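Local coordinates for uncharacterized protein (Staphylococcus aureus subsp. aureus, PDB 3H04), which is of unknown function but belongs to the alpha/beta-hydrolase clan and is probably an esterase-like hydrolase, at residues 46-49 with 50-54. Numbering follows the deposited sequence.
Sequences NDLS and PQYID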
loop_
_atom_site.group_PDB
_atom_site.type_symbol
_atom_site.label_atom_id
_atom_site.label_comp_id
_atom_site.label_asym_id
_atom_site.label_seq_id
_atom_site.Cartn_x
_atom_site.Cartn_y
_atom_site.Cartn_z
ATOM N N ASN A 46 -0.137 2.746 11.439
ATOM C CA ASN A 46 -0.108 4.149 11.863
ATOM C C ASN A 46 1.216 4.865 11.536
ATOM O O ASN A 46 1.828 5.450 12.431
ATOM C CB ASN A 46 -0.431 4.306 13.364
ATOM C CG ASN A 46 0.568 3.587 14.254
ATOM O OD1 ASN A 46 1.218 2.616 13.826
ATOM N ND2 ASN A 46 0.694 4.041 15.489
ATOM N N ASP A 47 1.635 4.818 10.263
ATOM C CA ASP A 47 2.914 5.398 9.817
ATOM C C ASP A 47 2.755 6.711 9.066
ATOM O O ASP A 47 3.758 7.270 8.624
ATOM C CB ASP A 47 3.754 4.424 8.963
ATOM C CG ASP A 47 3.130 4.114 7.585
ATOM O OD1 ASP A 47 1.952 4.471 7.339
ATOM O OD2 ASP A 47 3.835 3.508 6.754
ATOM N N LEU A 48 1.525 7.228 8.969
ATOM C CA LEU A 48 1.250 8.511 8.316
ATOM C C LEU A 48 1.577 9.676 9.269
ATOM O O LEU A 48 1.157 9.638 10.417
ATOM C CB LEU A 48 -0.240 8.642 7.940
ATOM C CG LEU A 48 -0.689 7.929 6.670
ATOM C CD1 LEU A 48 -2.173 8.119 6.499
ATOM C CD2 LEU A 48 0.103 8.480 5.434
ATOM N N SER A 49 2.262 10.721 8.800
ATOM C CA SER A 49 2.443 11.936 9.642
ATOM C C SER A 49 1.100 12.528 10.054
ATOM O O SER A 49 0.161 12.592 9.254
ATOM C CB SER A 49 3.258 13.050 8.968
ATOM O OG SER A 49 4.353 12.512 8.210
ATOM N N PRO A 50 1.024 13.028 11.295
ATOM C CA PRO A 50 -0.156 13.757 11.775
ATOM C C PRO A 50 -0.629 14.831 10.799
ATOM O O PRO A 50 -1.845 15.059 10.642
ATOM C CB PRO A 50 0.362 14.429 13.065
ATOM C CG PRO A 50 1.457 13.533 13.525
ATOM C CD PRO A 50 2.110 13.002 12.294
ATOM N N GLN A 51 0.321 15.500 10.159
ATOM C CA GLN A 51 -0.016 16.583 9.219
ATOM C C GLN A 51 -0.817 16.062 8.020
ATOM O O GLN A 51 -1.749 16.738 7.556
ATOM C CB GLN A 51 1.250 17.328 8.744
ATOM C CG GLN A 51 1.842 18.162 9.846
ATOM C CD GLN A 51 3.291 18.511 9.615
ATOM O OE1 GLN A 51 4.162 18.046 10.348
ATOM N NE2 GLN A 51 3.563 19.325 8.598
ATOM N N TYR A 52 -0.477 14.858 7.548
ATOM C CA TYR A 52 -1.201 14.259 6.418
ATOM C C TYR A 52 -2.575 13.832 6.874
ATOM O O TYR A 52 -3.574 14.008 6.146
ATOM C CB TYR A 52 -0.462 13.058 5.888
ATOM C CG TYR A 52 0.927 13.357 5.417
ATOM C CD1 TYR A 52 1.319 14.641 5.058
ATOM C CD2 TYR A 52 1.860 12.343 5.322
ATOM C CE1 TYR A 52 2.627 14.898 4.638
ATOM C CE2 TYR A 52 3.152 12.594 4.923
ATOM C CZ TYR A 52 3.529 13.872 4.596
ATOM O OH TYR A 52 4.821 14.101 4.171
ATOM N N ILE A 53 -2.631 13.282 8.090
ATOM C CA ILE A 53 -3.909 12.894 8.647
ATOM C C ILE A 53 -4.840 14.095 8.788
ATOM O O ILE A 53 -6.049 13.994 8.525
ATOM C CB ILE A 53 -3.764 12.197 9.997
ATOM C CG1 ILE A 53 -3.044 10.856 9.824
ATOM C CG2 ILE A 53 -5.149 11.939 10.584
ATOM C CD1 ILE A 53 -2.672 10.156 11.115
ATOM N N ASP A 54 -4.311 15.227 9.246
ATOM C CA ASP A 54 -5.153 16.429 9.355
ATOM C C ASP A 54 -5.737 16.883 8.022
ATOM O O ASP A 54 -6.912 17.235 7.944
ATOM C CB ASP A 54 -4.395 17.577 10.006
ATOM C CG ASP A 54 -4.170 17.351 11.485
ATOM O OD1 ASP A 54 -4.888 16.519 12.073
ATOM O OD2 ASP A 54 -3.281 17.991 12.066
#
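S49 lies across one face of the Y52 ring: its CB stands 4.1 Å from the centroid of that ring, only 18° off the normal, a CH-pi contact displaced toward the rim. The hydroxyl follows the same face outward, with S49 OG 3.5 Å from Y52 CE2. That course comes from the serine's first torsion (chi1 -39°), which sets OG beside its own backbone N and anti to the carbonyl carbon. L48 meets the same ring differently. Its CD2 arrives at the edge, near the ring plane, 4.2 Å from Y52 CD2, so the tyrosine has serine over a face and leucine at its rim. Nearer the backbone, L48 CB lies 4.0 Å from I53 CG1, and the CD1 methyl of I53 reaches on to the L48 carbonyl oxygen.

S49 is the N-cap residue of helix 50-56, yet its hydroxyl does not cap the helix; P50 takes the first helical position. The first turn is closed by the backbone instead. I53 N donates to S49 O at 3.1 Å, nearly straight (165°) and in the carbonyl plane, while Y52 N gives the same oxygen a weak, bent bond. In this alpha/beta-hydrolase-like fold, the loop after strand 30-35 enters a short helix packed against the central sheet, where both L48 and I53 touch L62 of strand 60-65. Y52 packs on helix 256-273, stacking with Y262, which L48 touches too, and touching A258 and I259, and its hydroxyl is hydrogen-bonded to the backbone oxygen of D251.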